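Local coordinates for putative ATP-grasp superfamily protein (Archaeoglobus fulgidus, PDB 3DF7) that is of unknown function but is a putative ATP-grasp protein that probably binds ATP and metal ions, at residues A26-A31 / R248-V254; I41-V45 / L55-M60; M60-E64 / L87-A91; G197-R203 / V276-R282; V254-R258 / E300-L304. All coordinates share one frame; numbering follows the deposited sequence.

Contact 1. Residues A26-A31 / R248-V254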
# COMPACT_ATOMS: atom_id res chain seq x y z
N ALA A 26 10.08 -5.62 -2.64
CA ALA A 26 10.64 -4.30 -2.43
C ALA A 26 10.12 -3.71 -1.12
O ALA A 26 10.88 -3.11 -0.34
CB ALA A 26 10.29 -3.38 -3.59
N MSE A 27 8.83 -3.87 -0.87
CA MSE A 27 8.25 -3.35 0.35
C MSE A 27 8.80 -4.08 1.57
O MSE A 27 9.06 -3.45 2.60
CB MSE A 27 6.72 -3.47 0.33
CG MSE A 27 6.03 -2.41 -0.53
SE MSE A 27 4.10 -2.45 -0.38
CE MSE A 27 3.73 -3.60 -1.87
N PHE A 28 8.95 -5.40 1.48
CA PHE A 28 9.47 -6.16 2.62
C PHE A 28 10.90 -5.71 2.93
O PHE A 28 11.26 -5.49 4.09
CB PHE A 28 9.47 -7.66 2.33
CG PHE A 28 9.93 -8.50 3.49
CD1 PHE A 28 9.06 -8.84 4.51
CD2 PHE A 28 11.26 -8.92 3.58
CE1 PHE A 28 9.49 -9.59 5.61
CE2 PHE A 28 11.70 -9.68 4.67
CZ PHE A 28 10.81 -10.01 5.69
N LYS A 29 11.72 -5.60 1.89
CA LYS A 29 13.11 -5.17 2.06
C LYS A 29 13.14 -3.79 2.71
O LYS A 29 13.86 -3.56 3.69
CB LYS A 29 13.82 -5.12 0.70
CG LYS A 29 15.28 -4.70 0.75
CD LYS A 29 15.84 -4.49 -0.66
CE LYS A 29 17.34 -4.25 -0.65
NZ LYS A 29 17.74 -3.17 0.29
N SER A 30 12.32 -2.88 2.18
CA SER A 30 12.25 -1.53 2.70
C SER A 30 11.78 -1.50 4.15
O SER A 30 12.32 -0.75 4.97
CB SER A 30 11.31 -0.68 1.83
OG SER A 30 11.17 0.62 2.36
N ALA A 31 10.78 -2.32 4.47
CA ALA A 31 10.24 -2.39 5.83
C ALA A 31 11.26 -3.03 6.77
O ALA A 31 11.42 -2.60 7.92
CB ALA A 31 8.94 -3.19 5.85
N ARG A 248 -2.43 -0.66 4.43
CA ARG A 248 -1.19 -1.43 4.49
C ARG A 248 -0.12 -0.61 3.78
O ARG A 248 -0.43 0.37 3.11
CB ARG A 248 -1.35 -2.74 3.72
CG ARG A 248 -1.76 -2.51 2.26
CD ARG A 248 -1.61 -3.76 1.41
NE ARG A 248 -2.18 -3.59 0.07
CZ ARG A 248 -1.58 -2.98 -0.95
NH1 ARG A 248 -0.37 -2.46 -0.80
NH2 ARG A 248 -2.19 -2.89 -2.12
N LEU A 249 1.13 -1.02 3.91
CA LEU A 249 2.21 -0.33 3.22
C LEU A 249 1.92 -0.37 1.73
O LEU A 249 1.31 -1.33 1.24
CB LEU A 249 3.55 -1.02 3.47
CG LEU A 249 4.11 -1.00 4.89
CD1 LEU A 249 5.54 -1.55 4.87
CD2 LEU A 249 4.11 0.42 5.42
N THR A 250 2.34 0.66 1.00
CA THR A 250 2.15 0.71 -0.44
C THR A 250 3.54 0.94 -1.06
O THR A 250 4.44 1.45 -0.39
CB THR A 250 1.16 1.83 -0.87
OG1 THR A 250 1.62 3.10 -0.39
CG2 THR A 250 -0.23 1.54 -0.32
N THR A 251 3.70 0.54 -2.31
CA THR A 251 4.99 0.63 -3.00
C THR A 251 5.79 1.93 -2.89
O THR A 251 7.02 1.90 -2.76
CB THR A 251 4.82 0.25 -4.49
OG1 THR A 251 4.13 -1.01 -4.58
CG2 THR A 251 6.18 0.09 -5.16
N PRO A 252 5.12 3.10 -2.95
CA PRO A 252 5.86 4.37 -2.85
C PRO A 252 6.77 4.46 -1.61
O PRO A 252 7.71 5.26 -1.58
CB PRO A 252 4.75 5.41 -2.83
CG PRO A 252 3.69 4.78 -3.71
CD PRO A 252 3.69 3.35 -3.20
N VAL A 253 6.48 3.65 -0.60
CA VAL A 253 7.27 3.64 0.62
C VAL A 253 8.73 3.28 0.38
O VAL A 253 9.62 3.73 1.11
CB VAL A 253 6.67 2.65 1.66
CG1 VAL A 253 7.00 1.21 1.28
CG2 VAL A 253 7.20 2.97 3.03
N VAL A 254 9.00 2.45 -0.63
CA VAL A 254 10.37 2.04 -0.90
C VAL A 254 11.28 3.22 -1.24
O VAL A 254 12.49 3.14 -1.05
CB VAL A 254 10.44 1.00 -2.05
CG1 VAL A 254 9.52 -0.17 -1.74
CG2 VAL A 254 10.07 1.65 -3.38
O HOH W 1 10.62 3.33 3.83
O HOH W 2 13.63 1.55 1.05
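M27, a selenomethionine on helix 18-35, reaches across to the backbone of L249-T251 and carries the largest share of this buried contact. Its CG stands anti to the carbonyl carbon (chi1 -77°), and the bend at chi3 (-93°) turns CE toward T251 OG1, a hydroxyl already bonded to E23; M27 crosses T251 at about a right angle. SE comes within 3.4 Å of L249 O and 3.5 Å of T250 C. A long, flexible, polarisable side chain suits a surface made largely of peptide groups. L249 O is also gripped by the guanidinium of its neighbour R248, whose NH1 donates in the carbonyl plane at 2.9 Å; E79 in turn takes NE of R248.

V254 packs against A26. Its CG1 lies 3.5 Å from A26 O and 3.8 Å from A26 CB, a fit that the small alanine allows. One turn after M27, A31 CB meets L249 CD1 at 3.9 Å.

S30 provides the polar margin. Its OG, held anti to the backbone N, reaches no acceptor of the loop directly; instead one water joins it to V253 O and another to V254 O. The interface thus rests on van der Waals contact, much of it selenium against peptide groups, with water mediating the polar links between S30 and the loop.

Contact 2. Residues I41-V45 / L55-M60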
# COMPACT_ATOMS: atom_id res chain seq x y z
N ILE A 41 13.64 -7.65 14.53
CA ILE A 41 12.76 -8.33 13.59
C ILE A 41 12.71 -9.84 13.76
O ILE A 41 13.74 -10.50 13.88
CB ILE A 41 13.16 -8.02 12.13
CG1 ILE A 41 13.26 -6.51 11.91
CG2 ILE A 41 12.15 -8.62 11.17
CD1 ILE A 41 11.97 -5.76 12.24
N THR A 42 11.50 -10.38 13.77
CA THR A 42 11.31 -11.82 13.86
C THR A 42 10.51 -12.16 12.62
O THR A 42 9.83 -11.30 12.06
CB THR A 42 10.50 -12.23 15.10
OG1 THR A 42 9.19 -11.66 15.02
CG2 THR A 42 11.18 -11.74 16.37
N GLY A 43 10.59 -13.41 12.17
CA GLY A 43 9.86 -13.79 10.98
C GLY A 43 10.63 -14.77 10.13
O GLY A 43 11.65 -15.31 10.56
N PHE A 44 10.15 -14.99 8.91
CA PHE A 44 10.77 -15.94 8.00
C PHE A 44 10.53 -15.52 6.55
O PHE A 44 9.71 -14.65 6.27
CB PHE A 44 10.13 -17.31 8.23
CG PHE A 44 8.62 -17.28 8.16
CD1 PHE A 44 7.97 -17.36 6.94
CD2 PHE A 44 7.86 -17.06 9.31
CE1 PHE A 44 6.58 -17.23 6.86
CE2 PHE A 44 6.47 -16.92 9.24
CZ PHE A 44 5.83 -17.00 8.01
N VAL A 45 11.26 -16.14 5.63
CA VAL A 45 11.09 -15.84 4.22
C VAL A 45 10.99 -17.13 3.42
O VAL A 45 11.32 -18.21 3.92
CB VAL A 45 12.27 -15.01 3.67
CG1 VAL A 45 12.37 -13.70 4.43
CG2 VAL A 45 13.58 -15.79 3.77
N LEU A 55 17.12 -13.85 8.07
CA LEU A 55 15.99 -14.48 8.74
C LEU A 55 15.95 -15.94 8.29
O LEU A 55 16.48 -16.29 7.24
CB LEU A 55 14.68 -13.80 8.35
CG LEU A 55 14.44 -12.38 8.88
CD1 LEU A 55 13.23 -11.77 8.19
CD2 LEU A 55 14.22 -12.45 10.39
N PRO A 56 15.32 -16.81 9.10
CA PRO A 56 15.26 -18.22 8.70
C PRO A 56 14.22 -18.42 7.60
O PRO A 56 13.37 -17.56 7.37
CB PRO A 56 14.87 -18.92 9.99
CG PRO A 56 13.96 -17.91 10.64
CD PRO A 56 14.73 -16.61 10.43
N VAL A 57 14.31 -19.56 6.93
CA VAL A 57 13.37 -19.92 5.87
C VAL A 57 12.28 -20.75 6.54
O VAL A 57 12.58 -21.63 7.35
CB VAL A 57 14.07 -20.78 4.78
CG1 VAL A 57 13.04 -21.29 3.77
CG2 VAL A 57 15.14 -19.97 4.08
N ASP A 58 11.02 -20.47 6.22
CA ASP A 58 9.93 -21.23 6.80
C ASP A 58 8.66 -21.03 5.98
O ASP A 58 8.62 -20.18 5.09
CB ASP A 58 9.68 -20.79 8.25
CG ASP A 58 9.08 -21.89 9.11
OD1 ASP A 58 8.50 -22.85 8.56
OD2 ASP A 58 9.19 -21.80 10.36
N SER A 59 7.64 -21.81 6.30
CA SER A 59 6.35 -21.74 5.62
C SER A 59 5.40 -20.86 6.41
O SER A 59 5.41 -20.86 7.64
CB SER A 59 5.74 -23.14 5.49
OG SER A 59 4.35 -23.07 5.22
N MSE A 60 4.56 -20.11 5.70
CA MSE A 60 3.59 -19.26 6.37
C MSE A 60 2.66 -20.12 7.23
O MSE A 60 2.01 -19.61 8.14
CB MSE A 60 2.78 -18.47 5.34
CG MSE A 60 1.91 -19.32 4.42
SE MSE A 60 0.91 -18.20 3.18
CE MSE A 60 -0.45 -17.55 4.39
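The edge of a Rossmann-like parallel sheet, with strand order 2-1-3-4, is where V45 and V57 pair in a single beta bridge: the chain of the outermost strand, 40-42, runs on to V45, and residues 55-60, further along before helix 63-67, come back beside it. Two backbone bonds make the bridge. V45 N donates to P56 O at 3.1 Å, and D58 N returns the bond to V45 O at 3.2 Å. P56 O also lies near F44 CA, so one carbonyl serves two neighbouring residues.

G43 has backbone angles open to glycine: at its phi of 144° a beta carbon would press on the carbonyl O of T42. G43 O is approached by L55 CD2 at 3.8 Å and by P56 CD at 3.3 Å. L55 CD1 faces V45 CG1, and beyond them F28 and F32 of helix 18-35 complete an apolar patch.

F44 occupies the other end. With CG placed between the backbone N and the carbonyl carbon (chi1 53°), its ring runs beside D58-M60. F5 and F7 of strand 3-8 touch it, as does Y66, whose ring meets it with planes about 60° apart. D58 crosses it obliquely, CB to CB at 3.5 Å, and sends its carboxylate away to Y66 OH and to S59 N. M60 CA approaches the ring obliquely at CZ, 3.6 Å off, and S59 O stands 3.8 Å above one ring face, offset toward the rim.

Contact 3. Residues M60-E64 / L87-A91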
# COMPACT_ATOMS: atom_id res chain seq x y z
N MSE A 60 4.56 -20.11 5.70
CA MSE A 60 3.59 -19.26 6.37
C MSE A 60 2.66 -20.12 7.23
O MSE A 60 2.01 -19.61 8.14
CB MSE A 60 2.78 -18.47 5.34
CG MSE A 60 1.91 -19.32 4.42
SE MSE A 60 0.91 -18.20 3.18
CE MSE A 60 -0.45 -17.55 4.39
N ASP A 61 2.60 -21.41 6.93
CA ASP A 61 1.75 -22.31 7.71
C ASP A 61 2.23 -22.38 9.16
O ASP A 61 1.50 -22.84 10.04
CB ASP A 61 1.76 -23.72 7.10
CG ASP A 61 1.00 -23.79 5.80
OD1 ASP A 61 0.87 -24.90 5.23
OD2 ASP A 61 0.53 -22.73 5.33
N SER A 62 3.45 -21.91 9.42
CA SER A 62 4.00 -21.93 10.77
C SER A 62 4.09 -20.54 11.40
O SER A 62 4.75 -20.36 12.43
CB SER A 62 5.40 -22.55 10.76
OG SER A 62 5.37 -23.90 10.36
N MSE A 63 3.41 -19.55 10.81
CA MSE A 63 3.47 -18.19 11.34
C MSE A 63 2.99 -18.02 12.79
O MSE A 63 3.43 -17.11 13.49
CB MSE A 63 2.73 -17.21 10.42
CG MSE A 63 1.32 -17.57 10.08
SE MSE A 63 0.60 -16.29 8.79
CE MSE A 63 0.60 -14.80 9.94
N GLU A 64 2.12 -18.91 13.25
CA GLU A 64 1.61 -18.84 14.62
C GLU A 64 2.78 -18.86 15.60
O GLU A 64 2.83 -18.07 16.54
CB GLU A 64 0.69 -20.03 14.91
CG GLU A 64 -0.32 -20.36 13.82
CD GLU A 64 0.32 -21.02 12.62
OE1 GLU A 64 1.00 -22.06 12.79
OE2 GLU A 64 0.14 -20.51 11.49
N LEU A 87 -5.29 -12.60 7.33
CA LEU A 87 -3.97 -12.67 7.94
C LEU A 87 -3.90 -11.74 9.15
O LEU A 87 -3.38 -12.11 10.20
CB LEU A 87 -2.89 -12.30 6.93
CG LEU A 87 -2.68 -13.30 5.79
CD1 LEU A 87 -1.72 -12.72 4.76
CD2 LEU A 87 -2.13 -14.61 6.35
N THR A 88 -4.43 -10.53 8.99
CA THR A 88 -4.41 -9.56 10.08
C THR A 88 -5.29 -10.01 11.24
O THR A 88 -4.89 -9.92 12.40
CB THR A 88 -4.89 -8.18 9.59
OG1 THR A 88 -4.08 -7.75 8.50
CG2 THR A 88 -4.78 -7.16 10.72
N LYS A 89 -6.48 -10.49 10.93
CA LYS A 89 -7.42 -10.95 11.96
C LYS A 89 -6.77 -12.06 12.79
O LYS A 89 -6.97 -12.14 14.01
CB LYS A 89 -8.70 -11.47 11.30
CG LYS A 89 -9.81 -11.81 12.28
CD LYS A 89 -11.06 -12.27 11.54
CE LYS A 89 -12.17 -12.64 12.50
NZ LYS A 89 -13.36 -13.15 11.77
N LYS A 90 -6.01 -12.92 12.13
CA LYS A 90 -5.32 -14.02 12.79
C LYS A 90 -4.23 -13.48 13.71
O LYS A 90 -4.11 -13.90 14.86
CB LYS A 90 -4.70 -14.96 11.75
CG LYS A 90 -3.85 -16.08 12.33
CD LYS A 90 -3.31 -16.99 11.23
CE LYS A 90 -2.43 -18.09 11.80
NZ LYS A 90 -2.01 -19.06 10.75
N ALA A 91 -3.45 -12.53 13.21
CA ALA A 91 -2.37 -11.94 13.98
C ALA A 91 -2.85 -11.14 15.20
O ALA A 91 -2.22 -11.17 16.26
CB ALA A 91 -1.52 -11.05 13.08
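L87 CD2 is the meeting point of the packed part of this contact, touched by two selenomethionines: M60 CE at 3.9 Å and M63 SE at 4.0 Å. Both side chains cross the leucine at about a right angle and converge on the same methyl. M63 has its CG between the backbone N and the carbonyl carbon (chi1 54°), and with an extended chi2 this carries SE to L87 CD2; the bend at chi3 turns only CE. Long unbranched side chains are well suited to bridging here, since even the nearest alpha carbons of the two segments, those of E64 and A91, are 8.0 Å apart.

The outer side is looser and polar. K90 stretches out fully from the helix, with CG anti to the backbone N, and its NZ forms a salt bridge with E64 OE2 at 2.7 Å. The ammonium meets this oxygen on its anti side, 23° out of the carboxylate plane. E64 folds back at chi2 (74°) to present it, and E64 CG lies 3.7 Å from K90 CE, so the aliphatic parts of the two chains also touch. M63 CG, 3.7 Å from K90 NZ, marks the border between the two regions.

The contact joins helices 63-67 and 83-92 over one face of the parallel sheet: M63 rests on F5, M60 and L87 on F7, L87 also on I75, and A91 on F73 and I75 of strand 72-76.

Contact 4. Residues G197-R203 / V276-R282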
# COMPACT_ATOMS: atom_id res chain seq x y z
N GLY A 197 4.62 2.99 -12.23
CA GLY A 197 5.63 3.67 -11.44
C GLY A 197 5.05 4.78 -10.58
O GLY A 197 3.86 5.06 -10.65
N ALA A 198 5.91 5.39 -9.76
CA ALA A 198 5.49 6.48 -8.90
C ALA A 198 6.62 7.49 -8.83
O ALA A 198 7.78 7.16 -9.08
CB ALA A 198 5.17 5.96 -7.49
N VAL A 199 6.27 8.73 -8.52
CA VAL A 199 7.24 9.81 -8.39
C VAL A 199 7.05 10.35 -6.98
O VAL A 199 5.94 10.76 -6.61
CB VAL A 199 7.00 10.92 -9.44
CG1 VAL A 199 8.02 12.03 -9.27
CG2 VAL A 199 7.08 10.33 -10.84
N VAL A 200 8.11 10.32 -6.19
CA VAL A 200 8.08 10.76 -4.79
C VAL A 200 9.11 11.86 -4.53
O VAL A 200 10.31 11.62 -4.64
CB VAL A 200 8.39 9.56 -3.85
CG1 VAL A 200 8.27 9.99 -2.40
CG2 VAL A 200 7.46 8.39 -4.15
N PRO A 201 8.66 13.08 -4.18
CA PRO A 201 7.26 13.49 -4.01
C PRO A 201 6.61 13.84 -5.35
O PRO A 201 7.30 14.00 -6.36
CB PRO A 201 7.37 14.70 -3.09
CG PRO A 201 8.63 15.34 -3.57
CD PRO A 201 9.57 14.15 -3.73
N ALA A 202 5.29 13.96 -5.34
CA ALA A 202 4.55 14.27 -6.55
C ALA A 202 4.94 15.61 -7.17
O ALA A 202 5.29 16.56 -6.46
CB ALA A 202 3.05 14.26 -6.26
N ARG A 203 4.89 15.67 -8.49
CA ARG A 203 5.21 16.89 -9.21
C ARG A 203 3.89 17.65 -9.38
O ARG A 203 3.30 17.67 -10.46
CB ARG A 203 5.82 16.55 -10.58
CG ARG A 203 7.14 15.78 -10.45
CD ARG A 203 7.62 15.20 -11.78
NE ARG A 203 6.72 14.16 -12.27
CZ ARG A 203 6.93 13.45 -13.37
NH1 ARG A 203 8.01 13.66 -14.11
NH2 ARG A 203 6.06 12.52 -13.74
N VAL A 276 14.93 16.49 0.67
CA VAL A 276 13.97 16.18 -0.37
C VAL A 276 14.74 16.01 -1.67
O VAL A 276 15.33 16.96 -2.18
CB VAL A 276 12.92 17.30 -0.53
CG1 VAL A 276 11.93 16.94 -1.64
CG2 VAL A 276 12.17 17.49 0.79
N ARG A 277 14.75 14.78 -2.16
CA ARG A 277 15.44 14.42 -3.40
C ARG A 277 14.46 13.56 -4.17
O ARG A 277 14.37 12.36 -3.96
CB ARG A 277 16.70 13.62 -3.06
CG ARG A 277 17.63 13.30 -4.23
CD ARG A 277 18.74 12.38 -3.74
NE ARG A 277 19.35 12.91 -2.52
CZ ARG A 277 19.92 12.16 -1.58
NH1 ARG A 277 19.96 10.84 -1.72
NH2 ARG A 277 20.44 12.73 -0.50
N ARG A 278 13.71 14.19 -5.07
CA ARG A 278 12.70 13.49 -5.85
C ARG A 278 13.18 12.21 -6.52
O ARG A 278 14.19 12.19 -7.23
CB ARG A 278 12.08 14.42 -6.90
CG ARG A 278 10.98 13.78 -7.72
CD ARG A 278 10.21 14.80 -8.56
NE ARG A 278 9.23 15.54 -7.77
CZ ARG A 278 9.28 16.84 -7.52
NH1 ARG A 278 10.28 17.58 -8.00
NH2 ARG A 278 8.33 17.42 -6.80
N GLN A 279 12.44 11.13 -6.29
CA GLN A 279 12.76 9.82 -6.83
C GLN A 279 11.67 9.30 -7.75
O GLN A 279 10.51 9.68 -7.63
CB GLN A 279 12.91 8.81 -5.69
CG GLN A 279 13.96 9.16 -4.66
CD GLN A 279 15.33 9.13 -5.25
OE1 GLN A 279 16.06 10.13 -5.22
NE2 GLN A 279 15.70 7.99 -5.81
N MSE A 280 12.06 8.43 -8.68
CA MSE A 280 11.08 7.79 -9.54
C MSE A 280 11.20 6.30 -9.26
O MSE A 280 12.28 5.72 -9.37
CB MSE A 280 11.35 8.02 -11.04
CG MSE A 280 10.41 7.17 -11.92
SE MSE A 280 10.53 7.45 -13.82
CE MSE A 280 9.27 8.92 -14.00
N VAL A 281 10.09 5.68 -8.88
CA VAL A 281 10.08 4.24 -8.65
C VAL A 281 9.42 3.67 -9.90
O VAL A 281 8.40 4.19 -10.34
CB VAL A 281 9.22 3.87 -7.40
CG1 VAL A 281 9.19 2.35 -7.22
CG2 VAL A 281 9.78 4.53 -6.15
N ARG A 282 10.00 2.64 -10.49
CA ARG A 282 9.37 2.07 -11.67
C ARG A 282 9.60 0.59 -11.81
O ARG A 282 10.66 0.06 -11.44
CB ARG A 282 9.85 2.79 -12.95
CG ARG A 282 11.29 2.53 -13.33
CD ARG A 282 11.72 3.38 -14.53
NE ARG A 282 13.13 3.15 -14.84
CZ ARG A 282 13.86 3.90 -15.66
NH1 ARG A 282 13.33 4.96 -16.27
NH2 ARG A 282 15.13 3.60 -15.86
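A198 and V281, like V200 and Q279, form hydrogen-bonded pairs between antiparallel strands 194-200 and 279-285, adjacent members of the large antiparallel sheet. The strand segments run at 166° to each other.

Backbone bonds come first. A198 and V281 exchange two at 2.8 Å; V200 and Q279 exchange another two, Q279 N to V200 O being nearly straight at 171°. In the non-hydrogen-bonded pair G197-R282 the alpha carbons approach to 4.1 Å, and the glycine suits it because a beta carbon would collide with V281 O.

Apolar contacts are few: V199 CG2 touches M280 CE, a selenomethionine methyl, on the face they share, and beyond the strands P201, which follows a cis peptide, sets CG against V276 CG1.

R278, just before strand 279-285, supplies the polar end and is long enough to reach the carbonyls that follow strand 194-200. With CG anti to the backbone N, its chain passes V199 CG1, then bends at chi3. NE donates to P201 O at 2.8 Å in the guanidinium plane, NH2 to A202 O from above the carbonyl plane, and NH1 pairs with D305. R203, whose guanidinium pairs with E187, lays its CG 3.4 Å above one face of the R278 guanidinium.

Contact 5. Residues V254-R258 / E300-L304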
# COMPACT_ATOMS: atom_id res chain seq x y z
N VAL A 254 9.00 2.45 -0.63
CA VAL A 254 10.37 2.04 -0.90
C VAL A 254 11.28 3.22 -1.24
O VAL A 254 12.49 3.14 -1.05
CB VAL A 254 10.44 1.00 -2.05
CG1 VAL A 254 9.52 -0.17 -1.74
CG2 VAL A 254 10.07 1.65 -3.38
N ALA A 255 10.70 4.31 -1.73
CA ALA A 255 11.50 5.48 -2.09
C ALA A 255 11.79 6.45 -0.95
O ALA A 255 12.60 7.36 -1.10
CB ALA A 255 10.80 6.23 -3.23
N PHE A 256 11.15 6.25 0.20
CA PHE A 256 11.34 7.18 1.32
C PHE A 256 12.77 7.45 1.77
O PHE A 256 13.15 8.60 1.97
CB PHE A 256 10.47 6.74 2.50
CG PHE A 256 8.98 6.93 2.29
CD1 PHE A 256 8.48 7.33 1.05
CD2 PHE A 256 8.08 6.71 3.33
CE1 PHE A 256 7.10 7.51 0.86
CE2 PHE A 256 6.71 6.88 3.15
CZ PHE A 256 6.22 7.29 1.91
N SER A 257 13.59 6.40 1.94
CA SER A 257 14.97 6.61 2.38
C SER A 257 15.75 7.53 1.45
O SER A 257 16.40 8.47 1.91
CB SER A 257 15.71 5.28 2.51
OG SER A 257 15.25 4.57 3.65
N ARG A 258 15.69 7.27 0.15
CA ARG A 258 16.39 8.09 -0.82
C ARG A 258 15.75 9.46 -0.97
O ARG A 258 16.43 10.48 -0.95
CB ARG A 258 16.45 7.38 -2.18
CG ARG A 258 17.46 6.24 -2.24
CD ARG A 258 17.27 5.38 -3.48
NE ARG A 258 17.43 6.14 -4.72
CZ ARG A 258 18.55 6.18 -5.44
NH1 ARG A 258 19.62 5.49 -5.06
NH2 ARG A 258 18.59 6.92 -6.54
N GLU A 300 13.01 -0.38 -9.82
CA GLU A 300 14.08 0.60 -9.67
C GLU A 300 13.62 1.81 -8.89
O GLU A 300 12.42 2.08 -8.81
CB GLU A 300 14.56 1.09 -11.04
CG GLU A 300 14.83 0.03 -12.09
CD GLU A 300 14.89 0.62 -13.49
OE1 GLU A 300 15.80 1.44 -13.75
OE2 GLU A 300 14.02 0.28 -14.32
N ILE A 301 14.59 2.51 -8.32
CA ILE A 301 14.36 3.75 -7.59
C ILE A 301 15.50 4.65 -8.08
O ILE A 301 16.67 4.40 -7.77
CB ILE A 301 14.49 3.57 -6.07
CG1 ILE A 301 13.57 2.43 -5.60
CG2 ILE A 301 14.10 4.86 -5.37
CD1 ILE A 301 13.65 2.15 -4.12
N ILE A 302 15.16 5.68 -8.85
CA ILE A 302 16.18 6.56 -9.41
C ILE A 302 15.92 8.04 -9.14
O ILE A 302 14.77 8.46 -9.02
CB ILE A 302 16.27 6.39 -10.93
CG1 ILE A 302 14.96 6.85 -11.58
CG2 ILE A 302 16.52 4.93 -11.28
CD1 ILE A 302 14.93 6.69 -13.09
N ASP A 303 16.99 8.83 -9.06
CA ASP A 303 16.82 10.26 -8.83
C ASP A 303 16.13 10.84 -10.06
O ASP A 303 16.46 10.48 -11.20
CB ASP A 303 18.17 10.97 -8.66
CG ASP A 303 18.96 10.46 -7.48
OD1 ASP A 303 18.37 10.15 -6.42
OD2 ASP A 303 20.20 10.40 -7.62
N LEU A 304 15.19 11.75 -9.82
CA LEU A 304 14.44 12.41 -10.89
C LEU A 304 14.72 13.91 -10.77
O LEU A 304 14.69 14.47 -9.67
CB LEU A 304 12.94 12.13 -10.75
CG LEU A 304 12.05 12.44 -11.96
CD1 LEU A 304 12.48 11.60 -13.16
CD2 LEU A 304 10.60 12.13 -11.59
O HOH W 3 19.67 7.54 -9.47
O HOH W 4 21.55 8.20 -7.49
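I301 packs against V254, A255 and R258, where the chain leads into helix 256-260, and has the largest share of this contact. Its CD1 reaches V254 CG2 at 3.7 Å and V254 O at 3.4 Å. A branched aliphatic suits the place: one branch meets V254, and the other, CG2, anti to the backbone N, meets A255 and R258. The small A255 fits beside it, CB to I301 CG2 at 4.2 Å.

R258 runs over the same residue, with CD 3.7 Å from I301 CG2, and bends at chi3 (60°). I301 O then stands 3.2 Å above one face of the guanidinium, too poorly angled to be a hydrogen bond. NH2 makes a salt bridge to D303 OD1 at 3.2 Å, with the guanidinium and carboxylate planes 19° apart. Two waters add weak links from NH2: one accepts from D303 N, and the other donates to D303 OD2 at 2.6 Å. The rather long pairing and its waters fit a place at the surface.

Further out, backbone bonds of I302 to M280 and of L304 to R278 hold the strand in line. A short helix and the turn before it thus pack on one face of the large antiparallel sheet, consistent with the helix-on-sheet build of an ATP-grasp domain.

In the fold
Contact 1 is the buried one, its centre about 7 Å from the chain's centre, and joins helix 18-35, which packs on the parallel sheet, to the loop leading into contact 5. Contacts 2 and 3 share M60 and belong to the parallel sheet; contacts 4 and 5 belong to the antiparallel sheet, their centres about 7 Å apart. The centres of contacts 3 and 4 lie about 33 Å apart, on opposite sides of the chain's centre. F28, in the same helix segment but outside contact 1, touches L55, and V254 touches V281, so contact 1's segments lie between the two sheets. Backbone bonds dominate contact 4 and bridge contact 2, whereas contacts 3 and 5 combine apolar packing with salt bridges.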